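Alpha-1,3-glucanase (Paenibacillus glycanilyticus, PDB 6K0P) probably hydrolyses alpha-1,3-glucan as a family 87 glycoside hydrolase and binds nigerose in this complex. Local coordinates at residues L244-S249 against W274-N279; G285-G290 against I301-F306; A464-G469 against G491-S496. The protein carries 1 engineered substitution. One frame throughout, in Å; residues are numbered along the deposited sequence. Where two conformers were deposited one is given.

Interaction 1: residues L244-S249 against W274-N279. With GLC (alpha-D-glucopyranose), chain D.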
loop_
_atom_site.group_PDB
_atom_site.type_symbol
_atom_site.label_atom_id
_atom_site.label_comp_id
_atom_site.label_asym_id
_atom_site.label_seq_id
_atom_site.Cartn_x
_atom_site.Cartn_y
_atom_site.Cartn_z
ATOM N N LEU A 244 -2.117 19.964 4.683
ATOM C CA LEU A 244 -0.746 20.444 4.778
ATOM C C LEU A 244 -0.094 20.193 3.425
ATOM O O LEU A 244 -0.099 19.058 2.932
ATOM C CB LEU A 244 -0.006 19.696 5.884
ATOM C CG LEU A 244 -0.693 19.628 7.249
ATOM C CD1 LEU A 244 0.252 18.979 8.274
ATOM C CD2 LEU A 244 -1.156 21.003 7.726
ATOM N N VAL A 245 0.427 21.245 2.805
ATOM C CA VAL A 245 0.789 21.206 1.393
ATOM C C VAL A 245 2.267 21.545 1.240
ATOM O O VAL A 245 2.691 22.662 1.565
ATOM C CB VAL A 245 -0.091 22.160 0.564
ATOM C CG1 VAL A 245 0.279 22.086 -0.907
ATOM C CG2 VAL A 245 -1.571 21.818 0.751
ATOM N N ALA A 246 3.044 20.596 0.718
ATOM C CA ALA A 246 4.414 20.904 0.331
ATOM C C ALA A 246 4.385 21.865 -0.857
ATOM O O ALA A 246 3.463 21.820 -1.673
ATOM C CB ALA A 246 5.142 19.621 -0.078
ATOM N N PRO A 247 5.384 22.764 -0.981
ATOM C CA PRO A 247 5.351 23.742 -2.080
ATOM C C PRO A 247 5.273 23.057 -3.430
ATOM O O PRO A 247 6.208 22.357 -3.825
ATOM C CB PRO A 247 6.672 24.506 -1.913
ATOM C CG PRO A 247 6.996 24.356 -0.453
ATOM C CD PRO A 247 6.545 22.964 -0.098
ATOM N N GLN A 248 4.156 23.232 -4.133
ATOM C CA GLN A 248 3.899 22.421 -5.315
ATOM C C GLN A 248 4.682 22.871 -6.540
ATOM O O GLN A 248 4.755 22.114 -7.512
ATOM C CB GLN A 248 2.395 22.344 -5.593
ATOM C CG GLN A 248 1.638 21.546 -4.527
ATOM C CD GLN A 248 2.075 20.094 -4.493
ATOM O OE1 GLN A 248 2.230 19.460 -5.535
ATOM N NE2 GLN A 248 2.284 19.562 -3.300
ATOM N N SER A 249 5.275 24.062 -6.508
ATOM C CA SER A 249 6.187 24.474 -7.569
ATOM C C SER A 249 7.602 23.954 -7.353
ATOM O O SER A 249 8.460 24.164 -8.217
ATOM C CB SER A 249 6.191 25.999 -7.708
ATOM O OG SER A 249 6.717 26.611 -6.544
ATOM N N TRP A 274 -0.061 16.637 1.654
ATOM C CA TRP A 274 0.056 16.542 0.204
ATOM C C TRP A 274 1.492 16.900 -0.158
ATOM O O TRP A 274 1.850 18.079 -0.223
ATOM C CB TRP A 274 -0.973 17.470 -0.450
ATOM C CG TRP A 274 -2.356 16.965 -0.160
ATOM C CD1 TRP A 274 -3.158 17.311 0.896
ATOM C CD2 TRP A 274 -3.061 15.965 -0.893
ATOM N NE1 TRP A 274 -4.333 16.593 0.851
ATOM C CE2 TRP A 274 -4.297 15.760 -0.240
ATOM C CE3 TRP A 274 -2.770 15.222 -2.041
ATOM C CZ2 TRP A 274 -5.239 14.838 -0.698
ATOM C CZ3 TRP A 274 -3.710 14.305 -2.497
ATOM C CH2 TRP A 274 -4.930 14.128 -1.830
ATOM N N GLY A 275 2.319 15.881 -0.362
ATOM C CA GLY A 275 3.718 16.090 -0.649
ATOM C C GLY A 275 3.945 16.537 -2.074
ATOM O O GLY A 275 3.033 16.635 -2.895
ATOM N N ASN A 276 5.209 16.823 -2.378
ATOM C CA ASN A 276 5.577 17.235 -3.727
ATOM C C ASN A 276 6.614 16.307 -4.354
ATOM O O ASN A 276 7.287 16.688 -5.319
ATOM C CB ASN A 276 6.030 18.695 -3.752
ATOM C CG ASN A 276 7.303 18.921 -2.966
ATOM O OD1 ASN A 276 7.917 17.972 -2.474
ATOM N ND2 ASN A 276 7.701 20.191 -2.834
ATOM N N TYR A 277 6.756 15.089 -3.833
ATOM C CA TYR A 277 7.640 14.128 -4.471
ATOM C C TYR A 277 7.033 13.685 -5.791
ATOM O O TYR A 277 5.825 13.449 -5.889
ATOM C CB TYR A 277 7.909 12.918 -3.561
ATOM C CG TYR A 277 8.980 13.229 -2.542
ATOM C CD1 TYR A 277 8.657 13.865 -1.350
ATOM C CD2 TYR A 277 10.322 12.932 -2.791
ATOM C CE1 TYR A 277 9.634 14.183 -0.413
ATOM C CE2 TYR A 277 11.312 13.258 -1.861
ATOM C CZ TYR A 277 10.955 13.880 -0.677
ATOM O OH TYR A 277 11.906 14.225 0.267
ATOM N N ILE A 278 7.883 13.625 -6.817
ATOM C CA ILE A 278 7.517 13.084 -8.118
ATOM C C ILE A 278 8.326 11.853 -8.468
ATOM O O ILE A 278 8.140 11.286 -9.550
ATOM C CB ILE A 278 7.606 14.147 -9.229
ATOM C CG1 ILE A 278 9.024 14.722 -9.303
ATOM C CG2 ILE A 278 6.579 15.246 -8.966
ATOM C CD1 ILE A 278 9.247 15.638 -10.501
ATOM N N ASN A 279 9.229 11.435 -7.590
ATOM C CA ASN A 279 9.956 10.186 -7.741
ATOM C C ASN A 279 10.496 9.803 -6.373
ATOM O O ASN A 279 10.460 10.592 -5.423
ATOM C CB ASN A 279 11.088 10.291 -8.783
ATOM C CG ASN A 279 12.086 11.382 -8.448
ATOM O OD1 ASN A 279 11.926 12.531 -8.860
ATOM N ND2 ASN A 279 13.118 11.030 -7.684
HETATM C C1 GLC D . -4.230 20.237 -8.096
HETATM C C2 GLC D . -3.544 19.177 -8.950
HETATM C C3 GLC D . -2.232 18.702 -8.342
HETATM C C4 GLC D . -1.376 19.930 -8.095
HETATM C C5 GLC D . -2.154 20.961 -7.293
HETATM C C6 GLC D . -1.257 22.170 -7.053
HETATM O O2 GLC D . -4.442 18.121 -9.220
HETATM O O3 GLC D . -1.589 17.926 -9.302
HETATM O O4 GLC D . -0.200 19.626 -7.362
HETATM O O5 GLC D . -3.361 21.321 -7.950
HETATM O O6 GLC D . -1.008 22.844 -8.275
#
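The side-chain amide of Gln248 turns back to meet the backbone at Gly275, where two neighbouring coils of the parallel beta-helix leave their strands. Val245 and Trp274 form the last parallel bridge. Trp274 N gives a hydrogen bond to Leu244 O, and Ala246 N gives one to Trp274 O. Beyond them the chains are tied by side chains. The Gln248 chain bends at chi2 (-64°), which brings its amide round beside Gly275. Gln248 NE2 donates to Gly275 O at 3.0 Å, nearly straight at 174°. The donor stands above the carbonyl plane. Gln248 NE2 also makes a weak bond to Ala246 O. On the other branch, Gln248 OE1 lies 3.0 Å from O4 of the bound glucose, which Lys106 also holds. A leucine here would probably leave Gly275 O without this donor and the sugar O4 without this polar neighbour. Asn276 comes in from the other segment and crosses Pro247 obliquely. Asn276 CG rests 3.7 Å from Ala246 CB. Asn276 ND2 also bonds to Thr253. Toward Pro247 O the Asn276 ND2 bond is 2.8 Å long, and the oxygen lies in the plane of the Asn276 amide.

Interaction 2: residues G285-G290 against I301-F306. With GLC (alpha-D-glucopyranose), chain B.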
loop_
_atom_site.group_PDB
_atom_site.type_symbol
_atom_site.label_atom_id
_atom_site.label_comp_id
_atom_site.label_asym_id
_atom_site.label_seq_id
_atom_site.Cartn_x
_atom_site.Cartn_y
_atom_site.Cartn_z
ATOM N N GLY A 285 12.273 12.104 2.762
ATOM C CA GLY A 285 10.985 11.871 2.141
ATOM C C GLY A 285 9.934 11.166 2.967
ATOM O O GLY A 285 8.870 10.836 2.425
ATOM N N LYS A 286 10.174 10.925 4.249
ATOM C CA LYS A 286 9.134 10.371 5.105
ATOM C C LYS A 286 8.338 11.526 5.693
ATOM O O LYS A 286 8.923 12.490 6.201
ATOM C CB LYS A 286 9.738 9.519 6.222
ATOM C CG LYS A 286 10.398 8.244 5.717
ATOM C CD LYS A 286 11.899 8.415 5.488
ATOM C CE LYS A 286 12.517 7.074 5.129
ATOM N NZ LYS A 286 14.001 7.172 4.958
ATOM N N PHE A 287 7.006 11.452 5.595
ATOM C CA PHE A 287 6.195 12.552 6.116
ATOM C C PHE A 287 6.456 12.770 7.602
ATOM O O PHE A 287 6.600 13.913 8.055
ATOM C CB PHE A 287 4.704 12.321 5.858
ATOM C CG PHE A 287 3.813 13.301 6.581
ATOM C CD1 PHE A 287 3.920 14.666 6.336
ATOM C CD2 PHE A 287 2.879 12.862 7.499
ATOM C CE1 PHE A 287 3.113 15.567 7.012
ATOM C CE2 PHE A 287 2.055 13.760 8.171
ATOM C CZ PHE A 287 2.179 15.109 7.932
ATOM N N ILE A 288 6.536 11.691 8.372
ATOM C CA ILE A 288 6.861 11.753 9.792
ATOM C C ILE A 288 8.182 11.029 9.998
ATOM O O ILE A 288 8.316 9.851 9.634
ATOM C CB ILE A 288 5.761 11.128 10.663
ATOM C CG1 ILE A 288 4.473 11.946 10.574
ATOM C CG2 ILE A 288 6.228 11.022 12.123
ATOM C CD1 ILE A 288 3.240 11.190 11.068
ATOM N N ASP A 289 9.156 11.732 10.573
ATOM C CA ASP A 289 10.356 11.121 11.119
ATOM C C ASP A 289 10.191 11.015 12.626
ATOM O O ASP A 289 9.655 11.923 13.272
ATOM C CB ASP A 289 11.582 11.987 10.824
ATOM C CG ASP A 289 11.848 12.139 9.345
ATOM O OD1 ASP A 289 12.019 11.113 8.669
ATOM O OD2 ASP A 289 11.887 13.288 8.871
ATOM N N GLY A 290 10.639 9.901 13.182
ATOM C CA GLY A 290 10.566 9.734 14.620
ATOM C C GLY A 290 11.419 8.573 15.061
ATOM O O GLY A 290 10.901 7.557 15.535
ATOM N N ILE A 301 -5.155 10.367 9.465
ATOM C CA ILE A 301 -4.473 11.243 8.524
ATOM C C ILE A 301 -4.424 10.581 7.152
ATOM O O ILE A 301 -4.464 9.351 7.016
ATOM C CB ILE A 301 -3.098 11.774 8.982
ATOM C CG1 ILE A 301 -2.025 10.702 8.895
ATOM C CG2 ILE A 301 -3.179 12.372 10.406
ATOM C CD1 ILE A 301 -0.624 11.295 9.007
ATOM N N TRP A 302 -4.379 11.424 6.123
ATOM C CA TRP A 302 -4.378 11.013 4.723
ATOM C C TRP A 302 -3.144 11.650 4.100
ATOM O O TRP A 302 -3.010 12.877 4.106
ATOM C CB TRP A 302 -5.678 11.519 4.089
ATOM C CG TRP A 302 -5.851 11.440 2.586
ATOM C CD1 TRP A 302 -4.972 10.964 1.647
ATOM C CD2 TRP A 302 -7.011 11.869 1.871
ATOM N NE1 TRP A 302 -5.525 11.080 0.384
ATOM C CE2 TRP A 302 -6.772 11.644 0.501
ATOM C CE3 TRP A 302 -8.232 12.433 2.261
ATOM C CZ2 TRP A 302 -7.710 11.962 -0.480
ATOM C CZ3 TRP A 302 -9.161 12.752 1.283
ATOM C CH2 TRP A 302 -8.896 12.514 -0.071
ATOM N N VAL A 303 -2.205 10.824 3.636
ATOM C CA VAL A 303 -0.904 11.289 3.165
ATOM C C VAL A 303 -0.672 10.768 1.752
ATOM O O VAL A 303 -0.927 9.590 1.473
ATOM C CB VAL A 303 0.209 10.806 4.120
ATOM C CG1 VAL A 303 1.571 11.244 3.653
ATOM C CG2 VAL A 303 -0.056 11.311 5.529
ATOM N N GLU A 304 -0.180 11.643 0.873
ATOM C CA GLU A 304 0.142 11.299 -0.508
ATOM C C GLU A 304 1.424 11.981 -0.951
ATOM O O GLU A 304 1.779 13.057 -0.462
ATOM C CB GLU A 304 -0.952 11.720 -1.501
ATOM C CG GLU A 304 -2.316 11.152 -1.147
ATOM C CD GLU A 304 -3.235 10.949 -2.344
ATOM O OE1 GLU A 304 -2.776 11.010 -3.516
ATOM O OE2 GLU A 304 -4.437 10.691 -2.110
ATOM N N HIS A 305 2.113 11.346 -1.902
ATOM C CA HIS A 305 3.212 11.997 -2.625
ATOM C C HIS A 305 4.385 12.332 -1.714
ATOM O O HIS A 305 5.061 13.351 -1.899
ATOM C CB HIS A 305 2.730 13.200 -3.445
ATOM C CG HIS A 305 1.578 12.870 -4.336
ATOM N ND1 HIS A 305 0.517 13.727 -4.537
ATOM C CD2 HIS A 305 1.316 11.760 -5.065
ATOM C CE1 HIS A 305 -0.353 13.155 -5.354
ATOM N NE2 HIS A 305 0.107 11.962 -5.688
ATOM N N PHE A 306 4.609 11.467 -0.728
ATOM C CA PHE A 306 5.862 11.352 0.001
ATOM C C PHE A 306 6.532 10.049 -0.404
ATOM O O PHE A 306 5.953 9.222 -1.116
ATOM C CB PHE A 306 5.616 11.402 1.520
ATOM C CG PHE A 306 5.207 12.766 2.004
ATOM C CD1 PHE A 306 3.871 13.155 1.988
ATOM C CD2 PHE A 306 6.162 13.678 2.430
ATOM C CE1 PHE A 306 3.494 14.423 2.414
ATOM C CE2 PHE A 306 5.791 14.945 2.857
ATOM C CZ PHE A 306 4.458 15.321 2.846
HETATM C C1 GLC B . 15.700 2.061 1.005
HETATM C C2 GLC B . 16.620 2.621 2.072
HETATM C C3 GLC B . 15.794 3.101 3.244
HETATM C C4 GLC B . 14.722 4.076 2.775
HETATM C C5 GLC B . 13.854 3.406 1.746
HETATM C C6 GLC B . 12.853 4.355 1.106
HETATM O O1 GLC B . 15.175 0.891 1.533
HETATM O O2 GLC B . 17.552 1.593 2.422
HETATM O O3 GLC B . 16.646 3.862 4.080
HETATM O O4 GLC B . 13.904 4.489 3.840
HETATM O O5 GLC B . 14.662 2.946 0.708
HETATM O O6 GLC B . 13.408 5.514 0.552
#
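Phe287 swings its ring toward strand 301-304 with CG anti to the backbone N (chi1 170°). Phe306 holds CG beside its own backbone N (chi1 -71°), which presents one ring face to Phe287. The CB of Phe287 sits over that face, 3.9 Å from the ring centroid and close to the normal, in a CH-pi contact. The two rings meet obliquely, with centroids 5.2 Å apart and planes at 54°. Phe287 CD1 comes 3.6 Å from Phe306 CZ. Other atoms of the Phe287 ring meet aliphatic ends, which come in obliquely. Phe287 CE2 lies 3.7 Å from Ile301 CD1, and Phe287 CD2 meets Val303 CG2 in the conformer given, a less certain contact. This is interior packing of the parallel beta-helix. Phe287 stands at a corner of one coil, and the 301-306 segment belongs to a strand and turn on another wall. Ala273 of strand 271-274 and Leu309 of strand 308-313 also touch Phe287. Gly285 O approaches the edge of the Phe306 ring, 3.4 Å from Phe306 CB. Lys286 points away from this core. Lys286 NZ donates to O4 of a bound glucose at 2.9 Å and also to Gly283 O, and Trp311 lies against Lys286 in a cation-pi contact. Asp282 and Arg280 also bind this sugar.

Interaction 3: residues A464-G469 against G491-S496. With GLC (alpha-D-glucopyranose), chain C.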
loop_
_atom_site.group_PDB
_atom_site.type_symbol
_atom_site.label_atom_id
_atom_site.label_comp_id
_atom_site.label_asym_id
_atom_site.label_seq_id
_atom_site.Cartn_x
_atom_site.Cartn_y
_atom_site.Cartn_z
ATOM N N ALA A 464 1.357 -15.472 -4.604
ATOM C CA ALA A 464 0.608 -14.575 -3.726
ATOM C C ALA A 464 1.262 -14.463 -2.357
ATOM O O ALA A 464 1.284 -13.378 -1.756
ATOM C CB ALA A 464 -0.835 -15.057 -3.580
ATOM N N ILE A 465 1.776 -15.577 -1.834
ATOM C CA ILE A 465 2.573 -15.586 -0.613
ATOM C C ILE A 465 3.890 -16.266 -0.934
ATOM O O ILE A 465 3.907 -17.386 -1.468
ATOM C CB ILE A 465 1.869 -16.307 0.555
ATOM C CG1 ILE A 465 0.496 -15.682 0.816
ATOM C CG2 ILE A 465 2.748 -16.252 1.825
ATOM C CD1 ILE A 465 -0.261 -16.301 1.996
ATOM N N TRP A 466 4.986 -15.583 -0.629
ATOM C CA TRP A 466 6.335 -16.090 -0.834
ATOM C C TRP A 466 6.945 -16.357 0.530
ATOM O O TRP A 466 7.081 -15.436 1.345
ATOM C CB TRP A 466 7.155 -15.050 -1.596
ATOM C CG TRP A 466 8.563 -15.430 -1.976
ATOM C CD1 TRP A 466 9.045 -16.676 -2.284
ATOM C CD2 TRP A 466 9.661 -14.530 -2.123
ATOM N NE1 TRP A 466 10.379 -16.597 -2.603
ATOM C CE2 TRP A 466 10.782 -15.287 -2.514
ATOM C CE3 TRP A 466 9.804 -13.147 -1.955
ATOM C CZ2 TRP A 466 12.033 -14.707 -2.743
ATOM C CZ3 TRP A 466 11.042 -12.568 -2.181
ATOM C CH2 TRP A 466 12.140 -13.347 -2.566
ATOM N N ILE A 467 7.288 -17.617 0.780
ATOM C CA ILE A 467 7.968 -18.033 2.000
ATOM C C ILE A 467 9.411 -18.303 1.599
ATOM O O ILE A 467 9.700 -19.321 0.954
ATOM C CB ILE A 467 7.321 -19.273 2.623
ATOM C CG1 ILE A 467 5.811 -19.067 2.855
ATOM C CG2 ILE A 467 8.025 -19.606 3.942
ATOM C CD1 ILE A 467 4.912 -19.512 1.682
ATOM N N TYR A 468 10.314 -17.387 1.952
ATOM C CA TYR A 468 11.688 -17.393 1.454
ATOM C C TYR A 468 12.642 -17.558 2.626
ATOM O O TYR A 468 12.796 -16.642 3.444
ATOM C CB TYR A 468 11.994 -16.085 0.722
ATOM C CG TYR A 468 13.376 -15.979 0.106
ATOM C CD1 TYR A 468 13.908 -17.010 -0.653
ATOM C CD2 TYR A 468 14.127 -14.816 0.249
ATOM C CE1 TYR A 468 15.168 -16.899 -1.245
ATOM C CE2 TYR A 468 15.378 -14.689 -0.336
ATOM C CZ TYR A 468 15.896 -15.741 -1.080
ATOM O OH TYR A 468 17.140 -15.633 -1.667
ATOM N N GLY A 469 13.292 -18.716 2.696
ATOM C CA GLY A 469 14.387 -18.903 3.627
ATOM C C GLY A 469 15.627 -18.302 3.010
ATOM O O GLY A 469 16.054 -18.744 1.944
ATOM N N GLY A 491 -0.383 -19.732 -5.695
ATOM C CA GLY A 491 -0.904 -19.379 -4.389
ATOM C C GLY A 491 0.201 -19.225 -3.364
ATOM O O GLY A 491 0.412 -18.135 -2.817
ATOM N N LEU A 492 0.926 -20.311 -3.099
ATOM C CA LEU A 492 1.989 -20.333 -2.100
ATOM C C LEU A 492 3.281 -20.755 -2.780
ATOM O O LEU A 492 3.296 -21.734 -3.533
ATOM C CB LEU A 492 1.647 -21.331 -0.985
ATOM C CG LEU A 492 0.267 -21.164 -0.352
ATOM C CD1 LEU A 492 -0.079 -22.330 0.588
ATOM C CD2 LEU A 492 0.209 -19.831 0.391
ATOM N N MET A 493 4.362 -20.025 -2.520
ATOM C CA MET A 493 5.639 -20.270 -3.174
ATOM C C MET A 493 6.712 -20.374 -2.096
ATOM O O MET A 493 6.990 -19.395 -1.394
ATOM C CB MET A 493 5.945 -19.138 -4.154
ATOM C CG MET A 493 7.299 -19.228 -4.830
ATOM S SD MET A 493 7.390 -17.984 -6.135
ATOM C CE MET A 493 9.094 -17.442 -6.007
ATOM N N PHE A 494 7.309 -21.560 -1.956
ATOM C CA PHE A 494 8.328 -21.820 -0.945
ATOM C C PHE A 494 9.690 -21.909 -1.622
ATOM O O PHE A 494 9.822 -22.547 -2.673
ATOM C CB PHE A 494 8.059 -23.157 -0.244
ATOM C CG PHE A 494 6.781 -23.193 0.550
ATOM C CD1 PHE A 494 5.566 -23.457 -0.071
ATOM C CD2 PHE A 494 6.797 -22.991 1.926
ATOM C CE1 PHE A 494 4.381 -23.500 0.662
ATOM C CE2 PHE A 494 5.626 -23.031 2.660
ATOM C CZ PHE A 494 4.417 -23.292 2.032
ATOM N N GLN A 495 10.708 -21.298 -1.014
ATOM C CA GLN A 495 12.024 -21.233 -1.643
ATOM C C GLN A 495 13.111 -21.107 -0.585
ATOM O O GLN A 495 12.934 -20.390 0.402
ATOM C CB GLN A 495 12.092 -20.019 -2.586
ATOM C CG GLN A 495 13.437 -19.805 -3.300
ATOM C CD GLN A 495 13.456 -18.528 -4.139
ATOM O OE1 GLN A 495 12.412 -17.907 -4.361
ATOM N NE2 GLN A 495 14.639 -18.129 -4.598
ATOM N N SER A 496 14.235 -21.805 -0.799
ATOM C CA SER A 496 15.421 -21.704 0.054
ATOM C C SER A 496 16.581 -21.140 -0.750
ATOM O O SER A 496 16.888 -21.639 -1.841
ATOM C CB SER A 496 15.844 -23.077 0.597
ATOM O OG SER A 496 14.918 -23.548 1.554
HETATM C C1 GLC C . 18.146 -12.718 -6.884
HETATM C C2 GLC C . 18.441 -11.426 -6.184
HETATM C C3 GLC C . 18.233 -11.487 -4.694
HETATM C C4 GLC C . 16.865 -12.058 -4.435
HETATM C C5 GLC C . 16.832 -13.441 -5.047
HETATM C C6 GLC C . 15.477 -14.060 -4.852
HETATM O O1 GLC C . 19.129 -13.524 -6.617
HETATM O O2 GLC C . 19.753 -10.984 -6.484
HETATM O O3 GLC C . 18.084 -10.145 -4.304
HETATM O O4 GLC C . 16.586 -12.141 -3.039
HETATM O O5 GLC C . 17.009 -13.351 -6.426
HETATM O O6 GLC C . 15.304 -15.276 -5.523
#
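Ile467 and Phe494 lie side by side on the tightly packed face shared by strands 465-469 and 492-496. Ile467 CD1 sits over one face of the Phe494 ring, 3.8 Å from its centroid. Ile465 and Leu492 continue this apolar face, with Ile465 CB 3.9 Å from Leu492 CD2. The strands run parallel, 10° apart, joined by five backbone hydrogen bonds from Ile465 N to Gly469 N. The other face carries Trp466, Met493, Tyr468 and Gln495. It is more polar and ends at a sugar. Met493 CE lies 3.7 Å from Trp466 NE1, and the Met493 sulfur makes an oblique Met-aromatic contact. Full extension of the Gln495 chain (chi1 179°, chi2 -176°) carries its amide to the edge of the Trp466 indole. Trp466 NE1 donates to Gln495 OE1 at 3.0 Å from above the carbonyl plane. This bond probably fixes which way the amide is turned. Gln495 NE2 then faces the glucose and donates to its O6 at 3.1 Å. The looser side is toward the sugar, where Tyr468 OH is 3.8 Å from the glucose O4. Gln460 and Glu529 also bind this glucose. Two adjacent coils of a parallel beta-helix thus form part of a glycan pocket on their outer face.

Overall arrangement
All three contacts join parts of the parallel beta-helix in the catalytic domain, and each has a residue at a different bound sugar. Interactions 1 and 2 are neighbours, with centres about 11 Å apart. They touch directly: Gly275 N lies 2.9 Å from Glu304 O, and Tyr277 N lies 3.1 Å from His305 O, both probable hydrogen bonds. Interaction 3 lies on the opposite side of the chain's centre. Its centre is about 37 Å from that of interaction 1 and about 31 Å from that of interaction 2. Three distinct glycan sites are lined. The Gln248 site is shared with the N-terminal part holding Lys106 and Phe107. Residues of the beta-helix range line the other two, with Lys286 at one and Tyr468 and Gln495 at the other.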